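Local coordinates for protein exotoxin 3, putative (Staphylococcus aureus subsp. aureus COL, PDB 4RH6) that probably acts as a secreted virulence protease of the superantigen-like toxin family, cleaving host collagens and cytokines, at residues 114-119 and 199-204. Residues are numbered along the deposited sequence; the frame is centred on the assembly and turned at random.
Sequences DYINTP and DGTKIN
The side-chain amide of N117 carries the polar part of this contact, donating to two main-chain carbonyls of 199-204. N117 ND2 lies 2.8 Å from I203 O, which it meets in the carbonyl plane on a lone pair. Its second bond runs from N117 ND2 to G200 O, 3.2 Å. This bond is the straighter of the two, 166° at the hydrogen, although the donor is tilted from the carbonyl plane. Both acceptors lie close to the plane of the N117 amide, so each N-H is used and the rotation of the group is fixed. With CG anti to the backbone N (chi1 -172°), the amide extends across to G200 in the turn and I203 just after it. A water donates to N117 OD1 at 2.8 Å and reaches I203 O weakly.

The contact lies in the beta-grasp domain of the staphylococcal/streptococcal toxin family. There it joins the approach to strand 120-124 to the start of its parallel neighbour, strand 203-210. I116 and N117 form a classic beta bulge opposite I137. Across from N117, D199 to K202 make a type I beta turn, closed by K202 N to D199 O.

D199 OD1 accepts from T201 N, an Asx turn, and from T201 OG1, both on one face of the carboxylate. D199 OD2 forms a salt bridge with K202 NZ at 3.2 Å.

Two apolar contacts flank the amide. The I116 methyl CG2 meets T201 CG2 at 3.6 Å, the two side chains crossing at a slant. P119 CG lies 4.1 Å from I203 CG2. Separately, P119 CB sits by the carbonyl oxygen of N204. I203 also packs on I173 and M175 of strand 169-175.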
loop_
_atom_site.group_PDB
_atom_site.type_symbol
_atom_site.label_atom_id
_atom_site.label_comp_id
_atom_site.label_asym_id
_atom_site.label_seq_id
_atom_site.Cartn_x
_atom_site.Cartn_y
_atom_site.Cartn_z
ATOM N N ASP A 114 19.604 -7.672 -3.377
ATOM C CA ASP A 114 19.691 -6.219 -3.338
ATOM C C ASP A 114 18.379 -5.645 -3.759
ATOM O O ASP A 114 17.543 -6.382 -4.243
ATOM C CB ASP A 114 20.724 -5.760 -4.345
ATOM C CG ASP A 114 22.120 -6.198 -3.979
ATOM O OD1 ASP A 114 22.477 -6.162 -2.779
ATOM O OD2 ASP A 114 22.877 -6.531 -4.900
ATOM N N TYR A 115 18.208 -4.327 -3.624
ATOM C CA TYR A 115 16.965 -3.705 -4.043
ATOM C C TYR A 115 16.886 -3.792 -5.551
ATOM O O TYR A 115 17.896 -3.788 -6.235
ATOM C CB TYR A 115 16.834 -2.249 -3.566
ATOM C CG TYR A 115 16.707 -2.099 -2.055
ATOM C CD1 TYR A 115 15.496 -2.364 -1.406
ATOM C CD2 TYR A 115 17.779 -1.673 -1.280
ATOM C CE1 TYR A 115 15.368 -2.218 -0.032
ATOM C CE2 TYR A 115 17.655 -1.527 0.094
ATOM C CZ TYR A 115 16.449 -1.796 0.715
ATOM O OH TYR A 115 16.336 -1.659 2.081
ATOM N N ILE A 116 15.673 -3.895 -6.064
ATOM C CA ILE A 116 15.462 -4.025 -7.500
ATOM C C ILE A 116 15.552 -2.693 -8.217
ATOM O O ILE A 116 16.101 -2.608 -9.303
ATOM C CB ILE A 116 14.037 -4.566 -7.808
ATOM C CG1 ILE A 116 13.695 -5.796 -6.962
ATOM C CG2 ILE A 116 13.872 -4.841 -9.300
ATOM C CD1 ILE A 116 12.292 -6.305 -7.236
ATOM N N ASN A 117 14.979 -1.663 -7.606
ATOM C CA ASN A 117 14.906 -0.343 -8.203
ATOM C C ASN A 117 14.970 0.685 -7.072
ATOM O O ASN A 117 14.434 0.453 -5.995
ATOM C CB ASN A 117 13.570 -0.246 -8.969
ATOM C CG ASN A 117 13.436 1.016 -9.801
ATOM O OD1 ASN A 117 14.420 1.669 -10.135
ATOM N ND2 ASN A 117 12.192 1.354 -10.163
ATOM N N THR A 118 15.644 1.803 -7.297
ATOM C CA THR A 118 15.729 2.847 -6.284
ATOM C C THR A 118 15.419 4.184 -6.956
ATOM O O THR A 118 16.300 5.024 -7.125
ATOM C CB THR A 118 17.113 2.903 -5.623
ATOM O OG1 THR A 118 18.083 3.345 -6.573
ATOM C CG2 THR A 118 17.521 1.546 -5.103
ATOM N N PRO A 119 14.156 4.379 -7.352
ATOM C CA PRO A 119 13.772 5.624 -7.995
ATOM C C PRO A 119 13.956 6.848 -7.102
ATOM O O PRO A 119 13.989 6.735 -5.884
ATOM C CB PRO A 119 12.275 5.416 -8.294
ATOM C CG PRO A 119 11.829 4.370 -7.333
ATOM C CD PRO A 119 13.010 3.465 -7.193
ATOM N N ASP A 199 3.961 -2.198 -11.661
ATOM C CA ASP A 199 5.232 -2.843 -11.908
ATOM C C ASP A 199 6.342 -2.045 -11.227
ATOM O O ASP A 199 6.822 -1.042 -11.758
ATOM C CB ASP A 199 5.466 -2.950 -13.420
ATOM C CG ASP A 199 6.623 -3.871 -13.779
ATOM O OD1 ASP A 199 7.461 -4.193 -12.894
ATOM O OD2 ASP A 199 6.690 -4.263 -14.972
ATOM N N GLY A 200 6.744 -2.510 -10.048
ATOM C CA GLY A 200 7.781 -1.860 -9.262
ATOM C C GLY A 200 9.116 -1.648 -9.959
ATOM O O GLY A 200 9.935 -0.833 -9.500
ATOM N N THR A 201 9.371 -2.399 -11.029
ATOM C CA THR A 201 10.611 -2.249 -11.767
ATOM C C THR A 201 10.535 -1.075 -12.736
ATOM O O THR A 201 11.559 -0.514 -13.087
ATOM C CB THR A 201 10.946 -3.499 -12.592
ATOM O OG1 THR A 201 9.887 -3.765 -13.521
ATOM C CG2 THR A 201 11.152 -4.701 -11.699
ATOM N N LYS A 202 9.326 -0.705 -13.154
ATOM C CA LYS A 202 9.133 0.395 -14.118
ATOM C C LYS A 202 8.947 1.785 -13.475
ATOM O O LYS A 202 8.815 2.776 -14.185
ATOM C CB LYS A 202 7.882 0.145 -14.981
ATOM C CG LYS A 202 7.727 -1.220 -15.656
ATOM C CD LYS A 202 8.605 -1.447 -16.882
ATOM C CE LYS A 202 8.344 -2.776 -17.586
ATOM N NZ LYS A 202 6.910 -3.038 -17.878
ATOM N N ILE A 203 8.928 1.872 -12.154
ATOM C CA ILE A 203 8.730 3.165 -11.514
ATOM C C ILE A 203 9.956 4.052 -11.712
ATOM O O ILE A 203 11.066 3.693 -11.302
ATOM C CB ILE A 203 8.466 3.032 -10.003
ATOM C CG1 ILE A 203 7.226 2.163 -9.734
ATOM C CG2 ILE A 203 8.280 4.412 -9.383
ATOM C CD1 ILE A 203 6.978 1.894 -8.259
ATOM N N ASN A 204 9.746 5.226 -12.299
ATOM C CA ASN A 204 10.841 6.162 -12.559
ATOM C C ASN A 204 11.135 7.113 -11.411
ATOM O O ASN A 204 12.289 7.300 -11.038
ATOM C CB ASN A 204 10.567 6.960 -13.845
ATOM C CG ASN A 204 11.700 7.923 -14.201
ATOM O OD1 ASN A 204 11.940 8.901 -13.501
ATOM N ND2 ASN A 204 12.346 7.683 -15.328
HETATM O O HOH W 1 14.343 3.719 -12.016
#